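Long-range contacts in lambda phage protein with carbohydrate-binding module (PDB 2A5Z), which is of unknown function but binds magnesium and has a jelly-roll fold with a carbohydrate-binding module, so it may recognise carbohydrate: residues C[76-81]-C[89-94]; C[228-233]-C[244-249]; C[51-56]-C[68-73]; C[124-129]-C[181-186]. One frame throughout, in Å; residues are numbered along the deposited sequence.

Interaction 1: residues C[76-81]-C[89-94]. With MG (magnesium ion), chain F.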
loop_
_atom_site.group_PDB
_atom_site.type_symbol
_atom_site.label_atom_id
_atom_site.label_comp_id
_atom_site.label_asym_id
_atom_site.label_seq_id
_atom_site.Cartn_x
_atom_site.Cartn_y
_atom_site.Cartn_z
ATOM N N ILE C 76 15.547 8.195 14.242
ATOM C CA ILE C 76 14.476 9.015 14.797
ATOM C C ILE C 76 13.486 8.100 15.523
ATOM O O ILE C 76 13.214 6.975 15.079
ATOM C CB ILE C 76 13.746 9.829 13.688
ATOM C CG1 ILE C 76 12.817 10.891 14.283
ATOM C CG2 ILE C 76 12.976 8.899 12.743
ATOM C CD1 ILE C 76 13.539 12.120 14.838
ATOM N N SER C 77 12.953 8.581 16.636
ATOM C CA SER C 77 12.096 7.757 17.454
ATOM C C SER C 77 10.625 8.017 17.127
ATOM O O SER C 77 10.041 9.010 17.560
ATOM C CB SER C 77 12.405 7.994 18.931
ATOM O OG SER C 77 11.645 7.132 19.737
ATOM N N LEU C 78 10.032 7.134 16.332
ATOM C CA LEU C 78 8.600 7.217 16.086
ATOM C C LEU C 78 7.893 6.601 17.282
ATOM O O LEU C 78 8.086 5.426 17.584
ATOM C CB LEU C 78 8.206 6.519 14.779
ATOM C CG LEU C 78 8.913 6.916 13.471
ATOM C CD1 LEU C 78 8.279 6.173 12.303
ATOM C CD2 LEU C 78 8.885 8.424 13.224
ATOM N N GLN C 79 7.112 7.418 17.986
ATOM C CA GLN C 79 6.373 6.970 19.170
ATOM C C GLN C 79 5.135 6.171 18.773
ATOM O O GLN C 79 4.822 6.051 17.585
ATOM C CB GLN C 79 5.975 8.171 20.025
ATOM C CG GLN C 79 7.145 9.038 20.453
ATOM C CD GLN C 79 8.067 8.327 21.425
ATOM O OE1 GLN C 79 7.733 8.155 22.595
ATOM N NE2 GLN C 79 9.235 7.912 20.942
ATOM N N ASN C 80 4.440 5.619 19.762
ATOM C CA ASN C 80 3.205 4.884 19.508
ATOM C C ASN C 80 2.139 5.746 18.860
ATOM O O ASN C 80 1.935 6.891 19.259
ATOM C CB ASN C 80 2.646 4.307 20.798
ATOM C CG ASN C 80 3.446 3.140 21.299
ATOM O OD1 ASN C 80 3.983 3.179 22.403
ATOM N ND2 ASN C 80 3.536 2.092 20.493
ATOM N N ILE C 81 1.469 5.174 17.860
ATOM C CA ILE C 81 0.299 5.794 17.241
ATOM C C ILE C 81 -0.789 6.004 18.289
ATOM O O ILE C 81 -1.037 5.144 19.140
ATOM C CB ILE C 81 -0.244 4.943 16.050
ATOM C CG1 ILE C 81 0.841 4.736 14.977
ATOM C CG2 ILE C 81 -1.520 5.564 15.445
ATOM C CD1 ILE C 81 1.358 6.023 14.311
ATOM N N GLY C 89 -5.518 8.793 14.251
ATOM C CA GLY C 89 -4.211 8.330 13.818
ATOM C C GLY C 89 -3.208 9.465 13.861
ATOM O O GLY C 89 -3.196 10.318 12.995
ATOM N N VAL C 90 -2.376 9.487 14.889
ATOM C CA VAL C 90 -1.395 10.553 15.073
ATOM C C VAL C 90 -0.034 9.912 15.314
ATOM O O VAL C 90 0.082 9.019 16.152
ATOM C CB VAL C 90 -1.755 11.459 16.287
ATOM C CG1 VAL C 90 -0.648 12.506 16.554
ATOM C CG2 VAL C 90 -3.118 12.146 16.082
ATOM N N GLN C 91 0.978 10.365 14.572
ATOM C CA GLN C 91 2.347 9.892 14.744
ATOM C C GLN C 91 3.184 10.941 15.485
ATOM O O GLN C 91 3.592 11.943 14.883
ATOM C CB GLN C 91 2.981 9.562 13.378
ATOM C CG GLN C 91 4.441 9.114 13.431
ATOM C CD GLN C 91 4.632 7.815 14.173
ATOM O OE1 GLN C 91 4.926 7.810 15.369
ATOM N NE2 GLN C 91 4.452 6.703 13.481
ATOM N N PRO C 92 3.418 10.726 16.799
ATOM C CA PRO C 92 4.332 11.577 17.556
ATOM C C PRO C 92 5.772 11.172 17.273
ATOM O O PRO C 92 6.052 9.989 17.011
ATOM C CB PRO C 92 3.970 11.285 19.018
ATOM C CG PRO C 92 2.757 10.401 18.970
ATOM C CD PRO C 92 2.833 9.694 17.663
ATOM N N ILE C 93 6.676 12.146 17.331
ATOM C CA ILE C 93 8.055 11.950 16.880
ATOM C C ILE C 93 9.022 12.532 17.919
ATOM O O ILE C 93 8.818 13.642 18.416
ATOM C CB ILE C 93 8.266 12.574 15.454
ATOM C CG1 ILE C 93 7.307 11.928 14.440
ATOM C CG2 ILE C 93 9.709 12.421 14.974
ATOM C CD1 ILE C 93 6.964 12.806 13.234
ATOM N N VAL C 94 10.055 11.765 18.264
ATOM C CA VAL C 94 11.019 12.170 19.291
ATOM C C VAL C 94 12.458 12.019 18.774
ATOM O O VAL C 94 12.776 11.085 18.027
ATOM C CB VAL C 94 10.770 11.404 20.633
ATOM C CG1 VAL C 94 11.889 11.621 21.640
ATOM C CG2 VAL C 94 9.452 11.830 21.250
HETATM MG MG MG F . -4.423 10.882 11.302
#
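Ser77 and Val94 form an antiparallel hydrogen-bonded pair and Leu78 and Ile93 the non-hydrogen-bonded pair beside it, making a short two-stranded antiparallel sheet next to strand 102-107 of the jelly roll. Ser77 N donates to Val94 O at 2.9 Å, Val94 N returns a bond to Ser77 O, and Gln79 N reaches Pro92 O at 2.9 Å. Beyond Gln79 the backbone pairing ends, and Ile81 CA meets Val90 O through a CA-H...O contact. On the side of Leu78 and Ile93 the two side chains lie alongside each other with the same heading, Leu78 CD2 4.0 Å from Ile93 CG1; Phe103 of strand 102-107 packs on both. Ile93 CG2, anti to its own nitrogen, runs back to Ile76 CG1 at 3.5 Å. Next to Val94, Gln79 bends at its second torsion (chi2 -67°), which folds the chain over Val94 and leaves Gln79 CG 3.7 Å from Val94 CG2. Pro92 CB packs against Gln79 CB at 3.8 Å. At the far end of 89-94 the backbone bends sharply at Gly89, whose phi is positive (77°), and there Gly89 O binds the magnesium ion at 2.2 Å.

Interaction 2: residues C[228-233]-C[244-249]. With MG (magnesium ion), chain F.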
loop_
_atom_site.group_PDB
_atom_site.type_symbol
_atom_site.label_atom_id
_atom_site.label_comp_id
_atom_site.label_asym_id
_atom_site.label_seq_id
_atom_site.Cartn_x
_atom_site.Cartn_y
_atom_site.Cartn_z
ATOM N N ILE C 228 8.952 16.813 -1.323
ATOM C CA ILE C 228 8.010 17.873 -0.946
ATOM C C ILE C 228 6.914 17.311 -0.025
ATOM O O ILE C 228 6.345 16.257 -0.302
ATOM C CB ILE C 228 7.446 18.653 -2.202
ATOM C CG1 ILE C 228 6.561 19.838 -1.778
ATOM C CG2 ILE C 228 6.760 17.707 -3.233
ATOM C CD1 ILE C 228 6.415 20.922 -2.853
ATOM N N GLY C 229 6.662 17.991 1.094
ATOM C CA GLY C 229 5.680 17.522 2.064
ATOM C C GLY C 229 5.927 18.040 3.472
ATOM O O GLY C 229 6.027 19.247 3.689
ATOM N N PHE C 230 6.033 17.116 4.422
ATOM C CA PHE C 230 6.260 17.436 5.832
ATOM C C PHE C 230 7.561 16.799 6.291
ATOM O O PHE C 230 7.793 15.609 6.052
ATOM C CB PHE C 230 5.087 16.913 6.679
ATOM C CG PHE C 230 5.356 16.864 8.171
ATOM C CD1 PHE C 230 5.136 17.979 8.971
ATOM C CD2 PHE C 230 5.808 15.687 8.775
ATOM C CE1 PHE C 230 5.371 17.930 10.354
ATOM C CE2 PHE C 230 6.044 15.630 10.168
ATOM C CZ PHE C 230 5.819 16.759 10.950
ATOM N N LYS C 231 8.409 17.588 6.943
ATOM C CA LYS C 231 9.625 17.058 7.537
ATOM C C LYS C 231 9.856 17.701 8.897
ATOM O O LYS C 231 9.835 18.924 9.015
ATOM C CB LYS C 231 10.834 17.305 6.625
ATOM C CG LYS C 231 12.116 16.613 7.088
ATOM C CD LYS C 231 13.294 16.970 6.199
ATOM C CE LYS C 231 14.552 16.295 6.696
ATOM N NZ LYS C 231 15.788 16.863 6.103
ATOM N N THR C 232 10.081 16.881 9.914
ATOM C CA THR C 232 10.433 17.394 11.233
ATOM C C THR C 232 11.755 16.768 11.651
ATOM O O THR C 232 12.014 15.600 11.361
ATOM C CB THR C 232 9.298 17.185 12.270
ATOM O OG1 THR C 232 9.490 18.058 13.388
ATOM C CG2 THR C 232 9.208 15.727 12.744
ATOM N N GLN C 233 12.585 17.560 12.321
ATOM C CA GLN C 233 14.000 17.247 12.484
ATOM C C GLN C 233 14.559 17.802 13.789
ATOM O O GLN C 233 14.123 18.859 14.268
ATOM C CB GLN C 233 14.786 17.865 11.328
ATOM C CG GLN C 233 16.233 17.395 11.199
ATOM C CD GLN C 233 16.839 17.804 9.881
ATOM O OE1 GLN C 233 16.586 18.904 9.396
ATOM N NE2 GLN C 233 17.624 16.919 9.283
ATOM N N ILE C 244 7.493 17.716 15.935
ATOM C CA ILE C 244 6.094 17.967 15.610
ATOM C C ILE C 244 5.366 16.653 15.244
ATOM O O ILE C 244 5.872 15.854 14.463
ATOM C CB ILE C 244 5.974 19.122 14.561
ATOM C CG1 ILE C 244 6.268 20.469 15.268
ATOM C CG2 ILE C 244 4.611 19.116 13.860
ATOM C CD1 ILE C 244 6.226 21.722 14.385
ATOM N N SER C 245 4.203 16.423 15.854
ATOM C CA SER C 245 3.386 15.235 15.581
ATOM C C SER C 245 2.567 15.432 14.317
ATOM O O SER C 245 2.185 16.548 14.000
ATOM C CB SER C 245 2.449 14.941 16.755
ATOM O OG SER C 245 3.176 14.799 17.964
ATOM N N ILE C 246 2.294 14.349 13.594
ATOM C CA ILE C 246 1.482 14.443 12.367
ATOM C C ILE C 246 0.244 13.533 12.407
ATOM O O ILE C 246 0.329 12.343 12.748
ATOM C CB ILE C 246 2.323 14.269 11.061
ATOM C CG1 ILE C 246 1.451 14.485 9.802
ATOM C CG2 ILE C 246 3.092 12.928 11.063
ATOM C CD1 ILE C 246 2.234 14.811 8.534
ATOM N N ASP C 247 -0.895 14.143 12.081
ATOM C CA ASP C 247 -2.192 13.483 12.005
ATOM C C ASP C 247 -2.464 13.066 10.551
ATOM O O ASP C 247 -2.845 11.940 10.280
ATOM C CB ASP C 247 -3.273 14.470 12.490
ATOM C CG ASP C 247 -4.703 13.955 12.311
ATOM O OD1 ASP C 247 -4.916 12.735 12.302
ATOM O OD2 ASP C 247 -5.637 14.783 12.202
ATOM N N LEU C 248 -2.224 13.976 9.615
ATOM C CA LEU C 248 -2.774 13.835 8.279
ATOM C C LEU C 248 -2.004 14.693 7.286
ATOM O O LEU C 248 -1.658 15.840 7.584
ATOM C CB LEU C 248 -4.258 14.249 8.306
ATOM C CG LEU C 248 -5.135 14.379 7.055
ATOM C CD1 LEU C 248 -5.155 13.090 6.263
ATOM C CD2 LEU C 248 -6.549 14.769 7.457
ATOM N N ILE C 249 -1.738 14.125 6.113
ATOM C CA ILE C 249 -1.164 14.868 4.999
ATOM C C ILE C 249 -1.983 14.571 3.743
ATOM O O ILE C 249 -2.480 13.460 3.584
ATOM C CB ILE C 249 0.364 14.554 4.810
ATOM C CG1 ILE C 249 1.013 15.532 3.815
ATOM C CG2 ILE C 249 0.607 13.073 4.449
ATOM C CD1 ILE C 249 2.546 15.529 3.839
HETATM MG MG MG F . -4.423 10.882 11.302
#
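Phe230 meets three isoleucines of 244-249. Ile246 CD1 sits over one face of the ring, 4.0 Å from its centroid and 27° off the normal, a CH-pi contact in which the phenyl and the isoleucine reach past one another from opposing strands. Ile244 takes the far end of the ring: its carbonyl oxygen faces the rim, 3.6 Å from Phe230 CZ, while Ile244 CG2 approaches Phe230 CE1 at 3.8 Å. Near the root of the side chain, Ile249 CD1 is 4.1 Å from Phe230 CB and also reaches Gly229 CA. Phe230 is extended from its backbone, CG anti to N (chi1 165°), which carries the ring across to the other segment. The single polar link is long but straight: Ile244 N donates to Thr232 OG1 at 3.3 Å, with 169° at the hydrogen. Thr232 OG1 is also hydrogen-bonded to Thr136 OG1. The chain changes direction at Asp247, where Asp247 and Leu248 form a classic beta bulge opposite Tyr123, and Asp247 O and OD1 both bind magnesium at 2.2 Å. Strands 230-234 and 245-254 belong to different sheets, and their apolar side chains fill the interior between them, the buried core of a jelly-roll beta sandwich.

Interaction 3: residues C[51-56]-C[68-73]. With MG (magnesium ion), chain F.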
loop_
_atom_site.group_PDB
_atom_site.type_symbol
_atom_site.label_atom_id
_atom_site.label_comp_id
_atom_site.label_asym_id
_atom_site.label_seq_id
_atom_site.Cartn_x
_atom_site.Cartn_y
_atom_site.Cartn_z
ATOM N N ALA C 51 -3.408 12.013 -3.242
ATOM C CA ALA C 51 -2.888 11.057 -2.264
ATOM C C ALA C 51 -3.029 11.628 -0.855
ATOM O O ALA C 51 -2.894 12.833 -0.653
ATOM C CB ALA C 51 -1.427 10.705 -2.552
ATOM N N SER C 52 -3.323 10.768 0.112
ATOM C CA SER C 52 -3.389 11.194 1.503
ATOM C C SER C 52 -3.029 10.042 2.426
ATOM O O SER C 52 -3.188 8.874 2.067
ATOM C CB SER C 52 -4.780 11.734 1.840
ATOM O OG SER C 52 -5.725 10.687 1.857
ATOM N N TYR C 53 -2.520 10.375 3.603
ATOM C CA TYR C 53 -2.275 9.373 4.629
ATOM C C TYR C 53 -2.639 9.928 6.009
ATOM O O TYR C 53 -2.330 11.072 6.320
ATOM C CB TYR C 53 -0.838 8.837 4.567
ATOM C CG TYR C 53 -0.584 7.763 5.603
ATOM C CD1 TYR C 53 -1.386 6.615 5.652
ATOM C CD2 TYR C 53 0.426 7.911 6.557
ATOM C CE1 TYR C 53 -1.181 5.639 6.618
ATOM C CE2 TYR C 53 0.641 6.937 7.522
ATOM C CZ TYR C 53 -0.170 5.807 7.538
ATOM O OH TYR C 53 0.027 4.854 8.493
ATOM N N ASP C 54 -3.319 9.109 6.813
ATOM C CA ASP C 54 -3.907 9.540 8.081
ATOM C C ASP C 54 -3.192 8.953 9.308
ATOM O O ASP C 54 -3.700 9.044 10.418
ATOM C CB ASP C 54 -5.406 9.171 8.117
ATOM C CG ASP C 54 -6.255 10.165 8.911
ATOM O OD1 ASP C 54 -5.706 11.065 9.570
ATOM O OD2 ASP C 54 -7.503 10.062 8.875
ATOM N N PHE C 55 -2.043 8.320 9.097
ATOM C CA PHE C 55 -1.157 7.888 10.194
ATOM C C PHE C 55 -1.803 6.991 11.251
ATOM O O PHE C 55 -1.619 7.200 12.444
ATOM C CB PHE C 55 -0.447 9.107 10.816
ATOM C CG PHE C 55 0.488 9.783 9.865
ATOM C CD1 PHE C 55 1.832 9.418 9.816
ATOM C CD2 PHE C 55 0.015 10.750 8.977
ATOM C CE1 PHE C 55 2.703 10.027 8.913
ATOM C CE2 PHE C 55 0.867 11.364 8.069
ATOM C CZ PHE C 55 2.217 11.005 8.032
HETATM N N MSE C 56 -2.537 5.976 10.796
HETATM C CA MSE C 56 -3.159 5.000 11.695
HETATM C C MSE C 56 -2.431 3.654 11.719
HETATM O O MSE C 56 -2.666 2.848 12.616
HETATM C CB MSE C 56 -4.656 4.812 11.364
HETATM C CG MSE C 56 -4.954 3.827 10.216
HETATM SE SE MSE C 56 -4.572 4.414 8.549
HETATM C CE MSE C 56 -6.048 5.338 8.181
ATOM N N ILE C 68 2.786 7.951 -0.751
ATOM C CA ILE C 68 3.564 8.915 0.038
ATOM C C ILE C 68 4.723 8.218 0.730
ATOM O O ILE C 68 4.523 7.189 1.377
ATOM C CB ILE C 68 2.666 9.641 1.083
ATOM C CG1 ILE C 68 1.579 10.459 0.374
ATOM C CG2 ILE C 68 3.490 10.556 2.022
ATOM C CD1 ILE C 68 0.281 10.551 1.170
ATOM N N SER C 69 5.924 8.785 0.575
ATOM C CA SER C 69 7.135 8.286 1.234
ATOM C C SER C 69 7.089 8.619 2.714
ATOM O O SER C 69 6.706 9.723 3.080
ATOM C CB SER C 69 8.387 8.936 0.628
ATOM O OG SER C 69 8.403 8.803 -0.781
ATOM N N LEU C 70 7.469 7.662 3.561
ATOM C CA LEU C 70 7.479 7.873 5.005
ATOM C C LEU C 70 8.867 7.527 5.501
ATOM O O LEU C 70 9.179 6.374 5.783
ATOM C CB LEU C 70 6.394 7.045 5.695
ATOM C CG LEU C 70 4.959 7.286 5.206
ATOM C CD1 LEU C 70 4.046 6.185 5.694
ATOM C CD2 LEU C 70 4.451 8.678 5.629
ATOM N N LEU C 71 9.702 8.551 5.580
ATOM C CA LEU C 71 11.140 8.345 5.633
ATOM C C LEU C 71 11.712 8.711 6.978
ATOM O O LEU C 71 11.586 9.851 7.428
ATOM C CB LEU C 71 11.817 9.147 4.515
ATOM C CG LEU C 71 11.340 8.808 3.095
ATOM C CD1 LEU C 71 11.973 9.719 2.052
ATOM C CD2 LEU C 71 11.645 7.363 2.788
ATOM N N SER C 72 12.316 7.714 7.620
ATOM C CA SER C 72 13.028 7.891 8.874
ATOM C C SER C 72 14.531 7.887 8.616
ATOM O O SER C 72 15.029 7.061 7.841
ATOM C CB SER C 72 12.660 6.768 9.842
ATOM O OG SER C 72 11.315 6.900 10.267
ATOM N N THR C 73 15.237 8.834 9.234
ATOM C CA THR C 73 16.701 8.857 9.224
ATOM C C THR C 73 17.247 9.119 10.631
ATOM O O THR C 73 16.536 9.651 11.494
ATOM C CB THR C 73 17.282 9.909 8.222
ATOM O OG1 THR C 73 16.706 11.194 8.470
ATOM C CG2 THR C 73 17.009 9.508 6.786
HETATM MG MG MG F . -4.423 10.882 11.302
#
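Leu70 divides its two methyls between two aromatic rings of 51-56, approaching both obliquely: Leu70 CD1 lies 3.9 Å from Tyr53 CE2, and Leu70 CD2 is 4.0 Å from Phe55 CE1. Leu70 stands nearly perpendicular to the Tyr53 side chain and slants across Phe55. The rings themselves are close neighbours, with Tyr53 CD2 3.6 Å above the plane of the Phe55 ring and over its centre. In Tyr53, CG anti to N (chi1 -178°) sends the ring toward Leu70, and the hydroxyl is hydrogen-bonded to Met57 N just past the segment. Ile68 uses one methyl, CD1, laid against the backbone: it is 3.6 Å from Ser52 C and touches Ala51 CB and Tyr53 CB at 4.1 and 4.0 Å. The axes of strands 51-53 and 68-73 pass 8.6 Å apart at 36°, the spacing of packed sheets rather than of paired strands, so the two strands belong to opposing sheets of the jelly-roll sandwich. Next in the chain, Asp54 binds magnesium through both O and OD1. Carbon-to-carbon packing therefore joins the two sheets here, while the Asp54 carboxylate serves the metal and, through a salt bridge of OD2, Arg259 of a second subunit.

Interaction 4: residues C[124-129]-C[181-186]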
loop_
_atom_site.group_PDB
_atom_site.type_symbol
_atom_site.label_atom_id
_atom_site.label_comp_id
_atom_site.label_asym_id
_atom_site.label_seq_id
_atom_site.Cartn_x
_atom_site.Cartn_y
_atom_site.Cartn_z
ATOM N N PHE C 124 -1.097 19.020 11.932
ATOM C CA PHE C 124 0.040 18.750 12.810
ATOM C C PHE C 124 -0.115 19.378 14.183
ATOM O O PHE C 124 -0.811 20.390 14.341
ATOM C CB PHE C 124 1.362 19.205 12.156
ATOM C CG PHE C 124 1.496 20.701 11.992
ATOM C CD1 PHE C 124 2.134 21.472 12.969
ATOM C CD2 PHE C 124 1.006 21.338 10.857
ATOM C CE1 PHE C 124 2.272 22.841 12.818
ATOM C CE2 PHE C 124 1.129 22.722 10.706
ATOM C CZ PHE C 124 1.772 23.469 11.689
ATOM N N LYS C 125 0.546 18.773 15.169
ATOM C CA LYS C 125 0.481 19.243 16.549
ATOM C C LYS C 125 1.865 19.631 17.036
ATOM O O LYS C 125 2.819 18.846 16.935
ATOM C CB LYS C 125 -0.110 18.163 17.470
ATOM C CG LYS C 125 -0.410 18.656 18.897
ATOM C CD LYS C 125 -1.031 17.579 19.774
ATOM C CE LYS C 125 -1.448 18.178 21.128
ATOM N NZ LYS C 125 -1.981 17.174 22.083
ATOM N N THR C 126 1.971 20.838 17.581
ATOM C CA THR C 126 3.212 21.271 18.205
ATOM C C THR C 126 3.539 20.395 19.428
ATOM O O THR C 126 2.628 19.872 20.077
ATOM C CB THR C 126 3.177 22.760 18.576
ATOM O OG1 THR C 126 1.984 23.051 19.316
ATOM C CG2 THR C 126 3.214 23.606 17.309
ATOM N N PRO C 127 4.845 20.200 19.715
ATOM C CA PRO C 127 5.251 19.428 20.894
ATOM C C PRO C 127 4.828 20.118 22.201
ATOM O O PRO C 127 4.431 21.289 22.177
ATOM C CB PRO C 127 6.783 19.382 20.773
ATOM C CG PRO C 127 7.154 20.520 19.895
ATOM C CD PRO C 127 6.006 20.704 18.953
ATOM N N SER C 128 4.913 19.406 23.326
ATOM C CA SER C 128 4.524 19.971 24.619
ATOM C C SER C 128 5.550 20.965 25.198
ATOM O O SER C 128 5.249 21.703 26.152
ATOM C CB SER C 128 4.212 18.856 25.619
ATOM O OG SER C 128 5.366 18.083 25.867
ATOM N N ALA C 129 6.758 20.961 24.634
ATOM C CA ALA C 129 7.783 21.967 24.922
ATOM C C ALA C 129 8.496 22.298 23.623
ATOM O O ALA C 129 8.887 21.387 22.876
ATOM C CB ALA C 129 8.794 21.446 25.959
ATOM N N THR C 181 2.544 25.638 22.425
ATOM C CA THR C 181 2.818 24.211 22.634
ATOM C C THR C 181 1.515 23.404 22.671
ATOM O O THR C 181 0.441 23.962 22.896
ATOM C CB THR C 181 3.616 23.946 23.938
ATOM O OG1 THR C 181 2.932 24.525 25.061
ATOM C CG2 THR C 181 5.026 24.511 23.844
ATOM N N SER C 182 1.621 22.102 22.421
ATOM C CA SER C 182 0.479 21.167 22.456
ATOM C C SER C 182 -0.788 21.702 21.773
ATOM O O SER C 182 -1.888 21.659 22.339
ATOM C CB SER C 182 0.184 20.764 23.894
ATOM O OG SER C 182 1.331 20.155 24.462
ATOM N N THR C 183 -0.623 22.205 20.555
ATOM C CA THR C 183 -1.734 22.814 19.816
ATOM C C THR C 183 -1.795 22.255 18.406
ATOM O O THR C 183 -0.761 22.072 17.763
ATOM C CB THR C 183 -1.595 24.353 19.773
ATOM O OG1 THR C 183 -1.584 24.860 21.111
ATOM C CG2 THR C 183 -2.752 25.012 18.992
ATOM N N TRP C 184 -3.013 21.996 17.934
ATOM C CA TRP C 184 -3.246 21.513 16.575
ATOM C C TRP C 184 -3.362 22.657 15.588
ATOM O O TRP C 184 -4.088 23.624 15.835
ATOM C CB TRP C 184 -4.513 20.656 16.538
ATOM C CG TRP C 184 -4.291 19.312 17.118
ATOM C CD1 TRP C 184 -4.632 18.887 18.377
ATOM C CD2 TRP C 184 -3.655 18.202 16.474
ATOM N NE1 TRP C 184 -4.251 17.575 18.547
ATOM C CE2 TRP C 184 -3.646 17.131 17.397
ATOM C CE3 TRP C 184 -3.095 18.007 15.203
ATOM C CZ2 TRP C 184 -3.096 15.878 17.090
ATOM C CZ3 TRP C 184 -2.540 16.767 14.899
ATOM C CH2 TRP C 184 -2.549 15.715 15.840
ATOM N N TYR C 185 -2.644 22.531 14.471
ATOM C CA TYR C 185 -2.575 23.558 13.427
ATOM C C TYR C 185 -2.803 22.891 12.075
ATOM O O TYR C 185 -2.634 21.677 11.942
ATOM C CB TYR C 185 -1.197 24.244 13.419
ATOM C CG TYR C 185 -0.915 25.139 14.603
ATOM C CD1 TYR C 185 -1.476 26.414 14.684
ATOM C CD2 TYR C 185 -0.090 24.714 15.645
ATOM C CE1 TYR C 185 -1.233 27.244 15.781
ATOM C CE2 TYR C 185 0.171 25.541 16.748
ATOM C CZ TYR C 185 -0.406 26.801 16.805
ATOM O OH TYR C 185 -0.157 27.625 17.875
ATOM N N ILE C 186 -3.186 23.682 11.077
ATOM C CA ILE C 186 -3.267 23.201 9.696
ATOM C C ILE C 186 -2.391 24.114 8.836
ATOM O O ILE C 186 -2.362 25.327 9.047
ATOM C CB ILE C 186 -4.741 23.188 9.168
ATOM C CG1 ILE C 186 -5.684 22.529 10.186
ATOM C CG2 ILE C 186 -4.842 22.494 7.783
ATOM C CD1 ILE C 186 -7.167 22.774 9.934
HETATM O O HOH W 1 0.919 17.542 23.651
#
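Neighbouring antiparallel strands of the jelly roll's six-stranded sheet, 119-125 and 184-191, pair here and run out into facing loops. Phe124 and Tyr185 are the hydrogen-bonded pair: Phe124 N donates to Tyr185 O, and Tyr185 N to Phe124 O at 2.8 Å. Thr126 N continues the pattern to Thr183 O. Past the strand ends, Thr183 N donates to Thr126 OG1 at 3.0 Å, and Ser182 N donates to Pro127 O from above the carbonyl plane, 53° out of it. Thr126 OG1 also bonds to Ser180 O. On one face of the sheet Lys125 lies across Trp184, with CB 3.5 Å from the centroid of the six-membered ring and 3° off its normal, and CD 3.4 Å from Trp184 NE1. The extended lysine takes NZ beyond the indole to a salt bridge with Glu84; Trp184 NE1 is hydrogen-bonded to the same carboxylate. On the opposite face Tyr185 CB rests over the Phe124 ring, 3.9 Å from its centroid, and Thr126 CG2 reaches Tyr185 CE2 at 3.6 Å. The NE1 bond, the lysine over one face and the stacked ring of His87 probably limit rotation of the indole, while shared Glu84 keeps Lys125 beside it.

Interactions 1, 2 and 3 converge on one magnesium ion, supplying Gly89 O, both Asp247 ligands and both Asp54 ligands; Phe88 O completes the six protein atoms. Gly89 O and Asp247 OD1 are 3.0 Å apart, and Asp247 O and Asp54 OD1 3.1 Å, as expected for ligands sharing one metal. Backbone bonds join the same parts: Gln91 N lies 2.8 Å from Ile246 O, and Tyr53 N 3.1 Å from Ile249 O, both probable hydrogen bonds. Interaction 4 stands beside the site, with Trp184 CZ3 3.4 Å from Asp247 CB, and a probable hydrogen bond from Ser245 N to Lys125 O, 3.0 Å, connects it to interaction 2. Interactions 3 and 4, with centres about 19 Å apart, do not touch.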